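Local coordinates for protein extracellular serine protease (Aeromonas sobria, PDB 3WQB) that cleaves peptide bonds after two basic residues, at least one of them lysine, as a secreted, calcium-binding serine protease of the furin subfamily, at residues A[33-36]-A[37-40]; A[61-65]-A[66-70]; A[83-86]-A[87-90]; A[157-161]-A[162-166]; A[312-315]-A[316-319]. The protein carries 1 engineered substitution. One frame throughout, in Å; residues are numbered along the deposited sequence.

Contact 1: A[33-36]-A[37-40]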
loop_
_atom_site.group_PDB
_atom_site.type_symbol
_atom_site.label_atom_id
_atom_site.label_comp_id
_atom_site.label_asym_id
_atom_site.label_seq_id
_atom_site.Cartn_x
_atom_site.Cartn_y
_atom_site.Cartn_z
ATOM N N ASP A 33 -24.174 12.516 -8.656
ATOM C CA ASP A 33 -25.113 11.922 -7.706
ATOM C C ASP A 33 -25.005 10.403 -7.623
ATOM O O ASP A 33 -25.613 9.793 -6.750
ATOM C CB ASP A 33 -26.556 12.376 -7.977
ATOM C CG ASP A 33 -26.774 13.840 -7.638
ATOM O OD1 ASP A 33 -26.210 14.318 -6.626
ATOM O OD2 ASP A 33 -27.515 14.514 -8.384
ATOM N N GLN A 34 -24.219 9.805 -8.523
ATOM C CA GLN A 34 -23.928 8.375 -8.451
ATOM C C GLN A 34 -22.519 8.064 -7.941
ATOM O O GLN A 34 -22.102 6.900 -7.906
ATOM C CB GLN A 34 -24.244 7.685 -9.783
ATOM C CG GLN A 34 -25.745 7.543 -10.018
ATOM C CD GLN A 34 -26.369 6.408 -9.238
ATOM O OE1 GLN A 34 -25.964 6.107 -8.115
ATOM N NE2 GLN A 34 -27.353 5.756 -9.838
ATOM N N GLN A 35 -21.800 9.110 -7.536
ATOM C CA GLN A 35 -20.511 8.961 -6.846
ATOM C C GLN A 35 -20.795 8.912 -5.337
ATOM O O GLN A 35 -20.702 9.921 -4.636
ATOM C CB GLN A 35 -19.582 10.123 -7.185
ATOM C CG GLN A 35 -19.180 10.202 -8.651
ATOM C CD GLN A 35 -18.381 11.455 -8.941
ATOM O OE1 GLN A 35 -18.909 12.426 -9.485
ATOM N NE2 GLN A 35 -17.110 11.452 -8.552
ATOM N N TRP A 36 -21.162 7.732 -4.851
ATOM C CA TRP A 36 -21.547 7.581 -3.445
ATOM C C TRP A 36 -20.389 7.905 -2.522
ATOM O O TRP A 36 -20.602 8.204 -1.355
ATOM C CB TRP A 36 -22.065 6.156 -3.156
ATOM C CG TRP A 36 -21.012 5.104 -3.397
ATOM C CD1 TRP A 36 -20.772 4.447 -4.567
ATOM C CD2 TRP A 36 -20.025 4.634 -2.464
ATOM N NE1 TRP A 36 -19.709 3.583 -4.422
ATOM C CE2 TRP A 36 -19.230 3.681 -3.142
ATOM C CE3 TRP A 36 -19.744 4.916 -1.118
ATOM C CZ2 TRP A 36 -18.162 3.015 -2.524
ATOM C CZ3 TRP A 36 -18.689 4.247 -0.501
ATOM C CH2 TRP A 36 -17.916 3.296 -1.206
ATOM N N TYR A 37 -19.170 7.810 -3.036
ATOM C CA TYR A 37 -18.004 8.091 -2.223
ATOM C C TYR A 37 -17.866 9.571 -1.876
ATOM O O TYR A 37 -17.300 9.916 -0.834
ATOM C CB TYR A 37 -16.731 7.529 -2.865
ATOM C CG TYR A 37 -16.435 7.968 -4.282
ATOM C CD1 TYR A 37 -16.956 7.266 -5.376
ATOM C CD2 TYR A 37 -15.573 9.029 -4.533
ATOM C CE1 TYR A 37 -16.632 7.633 -6.688
ATOM C CE2 TYR A 37 -15.254 9.408 -5.835
ATOM C CZ TYR A 37 -15.795 8.707 -6.906
ATOM O OH TYR A 37 -15.469 9.065 -8.190
ATOM N N LEU A 38 -18.401 10.441 -2.731
ATOM C CA LEU A 38 -18.466 11.867 -2.405
ATOM C C LEU A 38 -19.541 12.116 -1.349
ATOM O O LEU A 38 -19.316 12.841 -0.381
ATOM C CB LEU A 38 -18.793 12.706 -3.643
ATOM C CG LEU A 38 -17.848 12.670 -4.845
ATOM C CD1 LEU A 38 -18.385 13.586 -5.925
ATOM C CD2 LEU A 38 -16.438 13.076 -4.427
ATOM N N LEU A 39 -20.711 11.515 -1.560
ATOM C CA LEU A 39 -21.859 11.665 -0.672
ATOM C C LEU A 39 -22.727 10.440 -0.912
ATOM O O LEU A 39 -23.238 10.219 -2.023
ATOM C CB LEU A 39 -22.621 12.965 -0.971
ATOM C CG LEU A 39 -23.691 13.442 0.019
ATOM C CD1 LEU A 39 -24.026 14.890 -0.235
ATOM C CD2 LEU A 39 -24.959 12.605 -0.082
ATOM N N ASN A 40 -22.854 9.629 0.127
ATOM C CA ASN A 40 -23.568 8.365 0.049
ATOM C C ASN A 40 -24.975 8.552 0.577
ATOM O O ASN A 40 -25.176 8.703 1.781
ATOM C CB ASN A 40 -22.822 7.314 0.873
ATOM C CG ASN A 40 -23.412 5.919 0.750
ATOM O OD1 ASN A 40 -24.565 5.728 0.357
ATOM N ND2 ASN A 40 -22.602 4.925 1.100
#

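Contact 2: A[61-65]-A[66-70]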
loop_
_atom_site.group_PDB
_atom_site.type_symbol
_atom_site.label_atom_id
_atom_site.label_comp_id
_atom_site.label_asym_id
_atom_site.label_seq_id
_atom_site.Cartn_x
_atom_site.Cartn_y
_atom_site.Cartn_z
ATOM N N TRP A 61 -18.983 19.631 3.150
ATOM C CA TRP A 61 -18.757 20.970 3.670
ATOM C C TRP A 61 -17.521 21.586 3.042
ATOM O O TRP A 61 -17.502 22.781 2.772
ATOM C CB TRP A 61 -18.698 20.947 5.197
ATOM C CG TRP A 61 -18.540 22.285 5.865
ATOM C CD1 TRP A 61 -19.536 23.088 6.357
ATOM C CD2 TRP A 61 -17.305 22.951 6.159
ATOM N NE1 TRP A 61 -18.990 24.218 6.928
ATOM C CE2 TRP A 61 -17.625 24.156 6.826
ATOM C CE3 TRP A 61 -15.955 22.649 5.917
ATOM C CZ2 TRP A 61 -16.645 25.066 7.245
ATOM C CZ3 TRP A 61 -14.980 23.547 6.342
ATOM C CH2 TRP A 61 -15.332 24.738 7.004
ATOM N N ALA A 62 -16.491 20.779 2.781
ATOM C CA ALA A 62 -15.374 21.259 1.970
ATOM C C ALA A 62 -15.873 21.771 0.613
ATOM O O ALA A 62 -15.565 22.893 0.208
ATOM C CB ALA A 62 -14.324 20.183 1.792
ATOM N N HIS A 63 -16.675 20.964 -0.068
ATOM C CA HIS A 63 -17.185 21.358 -1.367
ATOM C C HIS A 63 -18.075 22.599 -1.301
ATOM O O HIS A 63 -17.960 23.469 -2.156
ATOM C CB HIS A 63 -17.894 20.187 -2.046
ATOM C CG HIS A 63 -16.951 19.208 -2.676
ATOM N ND1 HIS A 63 -17.287 18.464 -3.786
ATOM C CD2 HIS A 63 -15.676 18.869 -2.366
ATOM C CE1 HIS A 63 -16.266 17.699 -4.125
ATOM N NE2 HIS A 63 -15.277 17.922 -3.278
ATOM N N ARG A 64 -18.932 22.695 -0.281
ATOM C CA ARG A 64 -19.821 23.845 -0.148
ATOM C C ARG A 64 -19.091 25.110 0.290
ATOM O O ARG A 64 -19.645 26.192 0.170
ATOM C CB ARG A 64 -20.975 23.550 0.821
ATOM C CG ARG A 64 -21.984 22.538 0.304
ATOM C CD ARG A 64 -23.241 22.509 1.153
ATOM N NE ARG A 64 -24.073 23.685 0.902
ATOM C CZ ARG A 64 -25.169 24.009 1.584
ATOM N NH1 ARG A 64 -25.600 23.247 2.580
ATOM N NH2 ARG A 64 -25.838 25.109 1.260
ATOM N N THR A 65 -17.870 24.991 0.804
ATOM C CA THR A 65 -17.097 26.184 1.187
ATOM C C THR A 65 -15.919 26.470 0.251
ATOM O O THR A 65 -15.071 27.310 0.555
ATOM C CB THR A 65 -16.583 26.119 2.651
ATOM O OG1 THR A 65 -15.700 25.002 2.804
ATOM C CG2 THR A 65 -17.739 26.018 3.664
ATOM N N GLY A 66 -15.861 25.767 -0.878
ATOM C CA GLY A 66 -14.865 26.063 -1.900
ATOM C C GLY A 66 -13.492 25.460 -1.660
ATOM O O GLY A 66 -12.519 25.849 -2.314
ATOM N N VAL A 67 -13.402 24.522 -0.718
ATOM C CA VAL A 67 -12.183 23.730 -0.517
ATOM C C VAL A 67 -12.187 22.599 -1.544
ATOM O O VAL A 67 -12.956 21.638 -1.437
ATOM C CB VAL A 67 -12.095 23.171 0.926
ATOM C CG1 VAL A 67 -10.849 22.303 1.090
ATOM C CG2 VAL A 67 -12.088 24.310 1.962
ATOM N N LEU A 68 -11.315 22.727 -2.536
ATOM C CA LEU A 68 -11.400 21.899 -3.733
ATOM C C LEU A 68 -10.056 21.385 -4.246
ATOM O O LEU A 68 -9.980 20.838 -5.350
ATOM C CB LEU A 68 -12.136 22.663 -4.844
ATOM C CG LEU A 68 -13.611 23.013 -4.630
ATOM C CD1 LEU A 68 -14.107 23.910 -5.749
ATOM C CD2 LEU A 68 -14.483 21.772 -4.496
ATOM N N GLY A 69 -8.995 21.554 -3.460
ATOM C CA GLY A 69 -7.687 21.060 -3.866
ATOM C C GLY A 69 -6.850 22.023 -4.687
ATOM O O GLY A 69 -5.805 21.651 -5.203
ATOM N N GLN A 70 -7.303 23.270 -4.801
ATOM C CA GLN A 70 -6.580 24.295 -5.551
ATOM C C GLN A 70 -5.142 24.454 -5.062
ATOM O O GLN A 70 -4.886 24.503 -3.852
ATOM C CB GLN A 70 -7.336 25.634 -5.504
ATOM C CG GLN A 70 -7.639 26.211 -4.099
ATOM C CD GLN A 70 -8.986 25.790 -3.499
ATOM O OE1 GLN A 70 -9.484 24.695 -3.735
ATOM N NE2 GLN A 70 -9.561 26.668 -2.688
#

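Contact 3: A[83-86]-A[87-90]. With CA (calcium ion), chain C.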
loop_
_atom_site.group_PDB
_atom_site.type_symbol
_atom_site.label_atom_id
_atom_site.label_comp_id
_atom_site.label_asym_id
_atom_site.label_seq_id
_atom_site.Cartn_x
_atom_site.Cartn_y
_atom_site.Cartn_z
ATOM N N ILE A 83 -4.444 11.714 -20.739
ATOM C CA ILE A 83 -4.344 13.143 -20.434
ATOM C C ILE A 83 -5.258 14.045 -21.265
ATOM O O ILE A 83 -5.506 15.186 -20.873
ATOM C CB ILE A 83 -2.880 13.658 -20.496
ATOM C CG1 ILE A 83 -2.238 13.359 -21.859
ATOM C CG2 ILE A 83 -2.067 13.095 -19.331
ATOM C CD1 ILE A 83 -1.020 14.211 -22.157
ATOM N N ALA A 84 -5.757 13.543 -22.392
ATOM C CA ALA A 84 -6.696 14.307 -23.208
ATOM C C ALA A 84 -8.179 14.027 -22.895
ATOM O O ALA A 84 -9.062 14.578 -23.553
ATOM C CB ALA A 84 -6.408 14.097 -24.687
ATOM N N HIS A 85 -8.455 13.189 -21.891
ATOM C CA HIS A 85 -9.829 12.954 -21.452
ATOM C C HIS A 85 -10.531 14.280 -21.198
ATOM O O HIS A 85 -9.964 15.157 -20.537
ATOM C CB HIS A 85 -9.845 12.148 -20.155
ATOM C CG HIS A 85 -11.180 11.550 -19.835
ATOM N ND1 HIS A 85 -12.265 12.302 -19.436
ATOM C CD2 HIS A 85 -11.615 10.271 -19.902
ATOM C CE1 HIS A 85 -13.302 11.507 -19.246
ATOM N NE2 HIS A 85 -12.930 10.268 -19.513
ATOM N N PRO A 86 -11.762 14.441 -21.712
ATOM C CA PRO A 86 -12.434 15.738 -21.576
ATOM C C PRO A 86 -12.716 16.145 -20.128
ATOM O O PRO A 86 -12.842 17.345 -19.834
ATOM C CB PRO A 86 -13.750 15.552 -22.352
ATOM C CG PRO A 86 -13.925 14.086 -22.507
ATOM C CD PRO A 86 -12.543 13.494 -22.528
ATOM N N ASP A 87 -12.770 15.164 -19.227
ATOM C CA ASP A 87 -13.033 15.452 -17.819
ATOM C C ASP A 87 -11.771 15.402 -16.963
ATOM O O ASP A 87 -11.865 15.434 -15.740
ATOM C CB ASP A 87 -14.133 14.531 -17.261
ATOM C CG ASP A 87 -15.081 15.262 -16.313
ATOM O OD1 ASP A 87 -15.127 16.519 -16.340
ATOM O OD2 ASP A 87 -15.806 14.583 -15.549
ATOM N N LEU A 88 -10.603 15.347 -17.611
ATOM C CA LEU A 88 -9.307 15.400 -16.913
ATOM C C LEU A 88 -8.351 16.470 -17.428
ATOM O O LEU A 88 -7.555 17.014 -16.661
ATOM C CB LEU A 88 -8.586 14.046 -16.957
ATOM C CG LEU A 88 -9.297 12.876 -16.272
ATOM C CD1 LEU A 88 -8.602 11.565 -16.602
ATOM C CD2 LEU A 88 -9.370 13.077 -14.756
ATOM N N ALA A 89 -8.429 16.763 -18.726
ATOM C CA ALA A 89 -7.421 17.572 -19.411
ATOM C C ALA A 89 -7.140 18.907 -18.742
ATOM O O ALA A 89 -5.980 19.296 -18.604
ATOM C CB ALA A 89 -7.815 17.781 -20.875
ATOM N N ASP A 90 -8.198 19.600 -18.313
ATOM C CA ASP A 90 -8.023 20.916 -17.684
ATOM C C ASP A 90 -7.182 20.859 -16.412
ATOM O O ASP A 90 -6.611 21.875 -15.998
ATOM C CB ASP A 90 -9.371 21.564 -17.352
ATOM C CG ASP A 90 -10.130 22.036 -18.575
ATOM O OD1 ASP A 90 -9.548 22.080 -19.681
ATOM O OD2 ASP A 90 -11.327 22.373 -18.415
HETATM CA CA CA C . -16.865 16.689 -14.665
HETATM O O HOH W 1 -10.905 19.137 -19.056
#

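Contact 4: A[157-161]-A[162-166]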
loop_
_atom_site.group_PDB
_atom_site.type_symbol
_atom_site.label_atom_id
_atom_site.label_comp_id
_atom_site.label_asym_id
_atom_site.label_seq_id
_atom_site.Cartn_x
_atom_site.Cartn_y
_atom_site.Cartn_z
ATOM N N ASP A 157 12.997 4.777 -13.450
ATOM C CA ASP A 157 11.632 5.248 -13.676
ATOM C C ASP A 157 10.855 5.437 -12.366
ATOM O O ASP A 157 10.077 6.395 -12.242
ATOM C CB ASP A 157 10.902 4.323 -14.644
ATOM C CG ASP A 157 11.524 4.337 -16.029
ATOM O OD1 ASP A 157 12.060 5.398 -16.431
ATOM O OD2 ASP A 157 11.452 3.302 -16.711
ATOM N N TRP A 158 11.077 4.555 -11.385
ATOM C CA TRP A 158 10.497 4.781 -10.051
ATOM C C TRP A 158 10.983 6.119 -9.476
ATOM O O TRP A 158 10.187 6.918 -9.006
ATOM C CB TRP A 158 10.815 3.643 -9.072
ATOM C CG TRP A 158 10.127 2.341 -9.368
ATOM C CD1 TRP A 158 10.726 1.157 -9.695
ATOM C CD2 TRP A 158 8.716 2.082 -9.345
ATOM N NE1 TRP A 158 9.778 0.171 -9.869
ATOM C CE2 TRP A 158 8.537 0.716 -9.676
ATOM C CE3 TRP A 158 7.581 2.868 -9.082
ATOM C CZ2 TRP A 158 7.274 0.121 -9.754
ATOM C CZ3 TRP A 158 6.324 2.276 -9.172
ATOM C CH2 TRP A 158 6.181 0.913 -9.497
ATOM N N LEU A 159 12.291 6.352 -9.526
ATOM C CA LEU A 159 12.866 7.619 -9.091
ATOM C C LEU A 159 12.228 8.804 -9.820
ATOM O O LEU A 159 11.836 9.794 -9.191
ATOM C CB LEU A 159 14.377 7.606 -9.336
ATOM C CG LEU A 159 15.192 6.686 -8.426
ATOM C CD1 LEU A 159 16.616 6.634 -8.922
ATOM C CD2 LEU A 159 15.136 7.155 -6.970
ATOM N N TYR A 160 12.104 8.692 -11.145
ATOM C CA TYR A 160 11.572 9.769 -11.957
ATOM C C TYR A 160 10.159 10.169 -11.520
ATOM O O TYR A 160 9.814 11.359 -11.476
ATOM C CB TYR A 160 11.598 9.408 -13.453
ATOM C CG TYR A 160 11.444 10.628 -14.336
ATOM C CD1 TYR A 160 10.179 11.146 -14.646
ATOM C CD2 TYR A 160 12.567 11.291 -14.829
ATOM C CE1 TYR A 160 10.040 12.286 -15.424
ATOM C CE2 TYR A 160 12.434 12.416 -15.606
ATOM C CZ TYR A 160 11.174 12.919 -15.900
ATOM O OH TYR A 160 11.044 14.047 -16.664
ATOM N N ALA A 161 9.347 9.162 -11.204
ATOM C CA ALA A 161 7.929 9.348 -10.908
ATOM C C ALA A 161 7.653 9.752 -9.466
ATOM O O ALA A 161 6.629 10.379 -9.188
ATOM C CB ALA A 161 7.178 8.076 -11.217
ATOM N N LEU A 162 8.543 9.365 -8.554
ATOM C CA LEU A 162 8.244 9.433 -7.131
ATOM C C LEU A 162 8.974 10.575 -6.413
ATOM O O LEU A 162 9.125 10.565 -5.190
ATOM C CB LEU A 162 8.498 8.072 -6.471
ATOM C CG LEU A 162 7.440 7.003 -6.793
ATOM C CD1 LEU A 162 7.963 5.609 -6.487
ATOM C CD2 LEU A 162 6.122 7.284 -6.044
ATOM N N GLY A 163 9.438 11.561 -7.178
ATOM C CA GLY A 163 9.930 12.804 -6.596
ATOM C C GLY A 163 11.379 13.143 -6.827
ATOM O O GLY A 163 11.818 14.198 -6.393
ATOM N N ASP A 164 12.123 12.274 -7.504
ATOM C CA ASP A 164 13.556 12.503 -7.713
ATOM C C ASP A 164 13.844 13.420 -8.903
ATOM O O ASP A 164 14.895 14.062 -8.944
ATOM C CB ASP A 164 14.297 11.174 -7.880
ATOM C CG ASP A 164 15.793 11.354 -8.028
ATOM O OD1 ASP A 164 16.436 11.751 -7.042
ATOM O OD2 ASP A 164 16.313 11.057 -9.126
ATOM N N SER A 165 12.918 13.506 -9.854
ATOM C CA SER A 165 13.138 14.299 -11.069
ATOM C C SER A 165 12.636 15.726 -10.919
ATOM O O SER A 165 11.820 16.027 -10.046
ATOM C CB SER A 165 12.440 13.635 -12.254
ATOM O OG SER A 165 11.033 13.736 -12.147
ATOM N N ASN A 166 13.111 16.606 -11.796
ATOM C CA ASN A 166 12.592 17.963 -11.826
ATOM C C ASN A 166 11.094 17.964 -12.073
ATOM O O ASN A 166 10.367 18.784 -11.526
ATOM C CB ASN A 166 13.308 18.791 -12.889
ATOM C CG ASN A 166 14.750 19.046 -12.540
ATOM O OD1 ASN A 166 15.180 18.804 -11.413
ATOM N ND2 ASN A 166 15.511 19.533 -13.506
#

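Contact 5: A[312-315]-A[316-319]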
loop_
_atom_site.group_PDB
_atom_site.type_symbol
_atom_site.label_atom_id
_atom_site.label_comp_id
_atom_site.label_asym_id
_atom_site.label_seq_id
_atom_site.Cartn_x
_atom_site.Cartn_y
_atom_site.Cartn_z
ATOM N N SER A 312 -20.472 -4.977 -19.050
ATOM C CA SER A 312 -20.644 -4.987 -17.607
ATOM C C SER A 312 -22.128 -4.918 -17.286
ATOM O O SER A 312 -22.894 -4.283 -18.012
ATOM C CB SER A 312 -19.934 -3.783 -16.977
ATOM O OG SER A 312 -20.168 -3.729 -15.575
ATOM N N THR A 313 -22.525 -5.540 -16.179
ATOM C CA THR A 313 -23.884 -5.357 -15.668
ATOM C C THR A 313 -24.075 -3.978 -15.018
ATOM O O THR A 313 -25.195 -3.580 -14.719
ATOM C CB THR A 313 -24.314 -6.458 -14.675
ATOM O OG1 THR A 313 -23.522 -6.376 -13.485
ATOM C CG2 THR A 313 -24.186 -7.859 -15.296
ATOM N N ASN A 314 -22.987 -3.241 -14.801
ATOM C CA ASN A 314 -23.131 -1.856 -14.378
ATOM C C ASN A 314 -23.883 -1.056 -15.443
ATOM O O ASN A 314 -23.498 -1.075 -16.613
ATOM C CB ASN A 314 -21.782 -1.226 -14.068
ATOM C CG ASN A 314 -21.933 0.150 -13.489
ATOM O OD1 ASN A 314 -22.145 1.122 -14.219
ATOM N ND2 ASN A 314 -21.888 0.242 -12.162
ATOM N N ARG A 315 -24.952 -0.369 -15.042
ATOM C CA ARG A 315 -25.833 0.269 -16.032
ATOM C C ARG A 315 -25.228 1.462 -16.771
ATOM O O ARG A 315 -25.748 1.871 -17.814
ATOM C CB ARG A 315 -27.174 0.673 -15.408
ATOM C CG ARG A 315 -27.946 -0.480 -14.776
ATOM C CD ARG A 315 -29.359 -0.054 -14.347
ATOM N NE ARG A 315 -29.356 1.183 -13.559
ATOM C CZ ARG A 315 -29.108 1.258 -12.249
ATOM N NH1 ARG A 315 -28.866 0.162 -11.540
ATOM N NH2 ARG A 315 -29.112 2.436 -11.640
ATOM N N LEU A 316 -24.139 2.023 -16.250
ATOM C CA LEU A 316 -23.492 3.139 -16.917
ATOM C C LEU A 316 -22.783 2.705 -18.197
ATOM O O LEU A 316 -22.571 3.515 -19.096
ATOM C CB LEU A 316 -22.510 3.824 -15.960
ATOM C CG LEU A 316 -21.691 5.020 -16.463
ATOM C CD1 LEU A 316 -22.603 6.157 -16.881
ATOM C CD2 LEU A 316 -20.716 5.480 -15.399
ATOM N N HIS A 317 -22.400 1.435 -18.268
ATOM C CA HIS A 317 -21.577 0.943 -19.377
ATOM C C HIS A 317 -22.394 0.696 -20.635
ATOM O O HIS A 317 -23.525 0.231 -20.559
ATOM C CB HIS A 317 -20.850 -0.335 -18.960
ATOM C CG HIS A 317 -19.775 -0.115 -17.933
ATOM N ND1 HIS A 317 -18.536 -0.703 -18.039
ATOM C CD2 HIS A 317 -19.754 0.608 -16.785
ATOM C CE1 HIS A 317 -17.792 -0.350 -17.004
ATOM N NE2 HIS A 317 -18.509 0.443 -16.227
ATOM N N GLY A 318 -21.810 1.024 -21.786
ATOM C CA GLY A 318 -22.478 0.840 -23.081
ATOM C C GLY A 318 -23.869 1.435 -23.094
ATOM O O GLY A 318 -24.822 0.823 -23.604
ATOM N N ASN A 319 -23.973 2.633 -22.527
ATOM C CA ASN A 319 -25.236 3.326 -22.327
ATOM C C ASN A 319 -25.227 4.629 -23.109
ATOM O O ASN A 319 -24.603 5.606 -22.696
ATOM C CB ASN A 319 -25.448 3.577 -20.828
ATOM C CG ASN A 319 -26.817 4.145 -20.513
ATOM O OD1 ASN A 319 -27.343 4.984 -21.246
ATOM N ND2 ASN A 319 -27.389 3.711 -19.399
#

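Contact 1: A[33-36]-A[37-40]
The Y37 phenol takes Q35 CB over one face: the carbon lies 4.2 Å from the centroid of the Y37 ring and 24° off its normal, displaced toward the rim. The indole of W36 has Y37 CB over one face, while N40 comes alongside obliquely, with N40 ND2 3.6 Å from W36 CE3. N40 ND2 bonds to the N55 carbonyl, N40 OD1 to G42 N and W36 NE1 to the A292 carbonyl. Q35 runs extended past the phenol, and Q35 NE2 donates to Y37 OH at 2.9 Å, the oxygen tilted 20° out of the amide plane. NE2 also bonds to the K133 carbonyl, Y37 OH to that of V294. The backbone closes a beta turn in the subtilisin-like domain: L38 N donates to Q35 O at 3.0 Å, and L39 N more weakly to the same oxygen. With chi1 near 60° in both W36 and Y37, CG of each sits between its own backbone N and carbonyl carbon, and both side chains pack on M293 of strand 293-296. The L38 side chain runs beside that of Q35, heading in the same direction, L38 CD1 3.6 Å from Q35 NE2. Q35 also touches T132, a ligand of the first calcium.

Contact 2: A[61-65]-A[66-70]
A62 and V67 belong to the tight part of this helix end, A62 CB standing 3.8 Å from V67 CB. V67 N donates to A62 O at 2.9 Å, and T65 N reaches the same oxygen from the opposite face of its carbonyl plane. Equally close is T65 on W61: the T65 torsion (chi1 62°) turns T65 OG1 back to W61 O at 2.9 Å, and T65 CG2 lies over the centre of the W61 ring. Alongside, L68 CD2 sits over one face of the H63 imidazole, 4.0 Å from the H63 ring centroid and 19° off the normal; the two side chains cross at about a right angle, and H63 NE2 bonds to the carbonyl of I135. V67 N to A62 O and the weak G66 N to H63 O bond form a Schellman motif ending helix 60-64, with G66 at C-prime and positive phi. V67 also packs on helix 335-352 and A62 on helix 419-426. Looser contacts lie at partly exposed T65 and G66, where V67 CG2 comes no closer than 3.8 Å to T65 OG1 and G66 N is 3.4 Å from H63 O. The Q70 amide donates from NE2 to G66 O and accepts at OE1 from L68 N.

Contact 3: A[83-86]-A[87-90]
H85 meets D87 through its own chi1 of -164°, which swings the imidazole to the far side of CB from the backbone N and, with chi2 at -71°, presents ND1 to the amide two residues on. D87 N donates to H85 ND1 at 2.9 Å, and the nitrogen lies only 6° out of the imidazole plane, at the ring edge. Since ND1 is the acceptor here and H85 NE2 bonds to the D327 carbonyl, the pattern is consistent with a neutral ring carrying its proton on NE2; the two bonds, at separate ring nitrogens, fix the rotation of the imidazole. The backbone folds round the same residue. H85 O accepts twice, from A89 N at 2.9 Å, nearly along the C=O axis, and from L88 N at 3.0 Å, which approaches from above the carbonyl plane. L88 CD1 packs 3.8 Å from H85 CB, while A89 CB rests against H85 O and I83 O. On the exposed flank a water donates to P86 O and accepts from D90 N, bridging the start of the 3-10 turn. D87 has an off-rotamer chi1 and sends its carboxylate to a calcium ion, gripped in bidentate fashion by D87 OD1 at 2.4 Å and D87 OD2 at 2.5 Å. The side chains of N29 and N128 and the carbonyls of V126, I130 and T132 complete the sphere, an arrangement matching the classic high-affinity calcium site of subtilisins, in which one aspartate chelates the ion among loop carbonyls and amides.

Contact 4: A[157-161]-A[162-166]
Helix 155-164 widens as it ends: L162 N makes only weak bonds back to W158 O and L159 O, whereas D164 N reaches L159 O at 3.0 Å across a pi-type turn, passing G163 with its phi of 118°. The W158 and L162 side chains run alongside each other in the same direction, with W158 CE3 3.8 Å from L162 CD1; L162 CB also comes to 3.3 Å from W158 O. One turn on, D164 CB lies 3.9 Å from L159 CB, on the flank that meets helix 191-205. Y160 pairs with S165 through both ring and backbone. S165 CB lies over the phenol, 3.6 Å from the centroid of the Y160 ring and 17° off its normal, and S165 OG stands above the ring centre. A chi1 of 70° places that hydroxyl between its own backbone N and carbonyl carbon, from where S165 OG donates to Y160 O at 2.8 Å, in the carbonyl plane and on a lone pair. The hydroxyl also bonds to S168 N, and the hydroxyl of S168 joins it at Y160 O. The phenol in turn takes part in a cation-pi contact with K97. W158, A161 and L162 face strand 73-77 of the central parallel sheet, while D164 OD1 bonds to a polar side chain of the other protein in the assembly. The chemistry thus divides the helix end: apolar contacts seat it on the sheet, the hydroxyls of S165 and S168 satisfy Y160 O where the helical bonding fades, and a carboxylate serves the interface.

Contact 5: A[312-315]-A[316-319]
N314 grips the turn after it twice, once through its side chain and once through its backbone: N314 OD1 accepts from L316 N at 3.0 Å, and N314 O from H317 N at 3.2 Å, the latter donor standing above the carbonyl plane. A chi1 of -174° lays the amide beside the chain so that OD1 can meet the second amide on; N314 ND2 is bound by the carbonyls of G287 and G45. The geometry is an Asx turn nested in the type I beta turn N314-H317, preceded by an ST turn in which N314 N donates to S312 OG and followed by the type II turn L316-N319, with G318 at its third position. The N319 side chain reaches back to the residue before this second turn: N319 ND2 donates to R315 O at 2.9 Å, nearly straight and in the plane of the amide. S312 CB lies over one face of the H317 imidazole, 3.9 Å from the H317 ring centroid and 28° off its normal, with S312 OG above the ring centre. The N314 amide is turned 62° from the imidazole, with N314 OD1 3.5 Å from H317 CD2. H317 NE2 bonds to G330 N, and the ring touches N306, a ligand of the second calcium; N306 OD1 also accepts from G318 N. R315 reaches outward to a salt bridge with D44 and a bond to the S47 carbonyl.

How the contacts relate
All five contacts are local folds of one chain in the subtilisin-like domain. Contacts 1 and 4 are largely buried: ring faces and amide bonds dominate the first, apolar packing on the sheet and serine hydroxyls the second. Contacts 2, 3 and 5 are only partly buried, and contact 5 relies on turn bonds with a charged group reaching outward. Contact 3 supplies a direct ligand, D87, to the first calcium; contact 1 only borders that site through Q35 beside T132, and contact 5 borders the second calcium. Contacts 1 and 5 touch, and both use D44. Contacts 2 and 4 each end a helix. Contact 4 stands apart, its centre 23 to 37 Å from the other centres, beside the other protein.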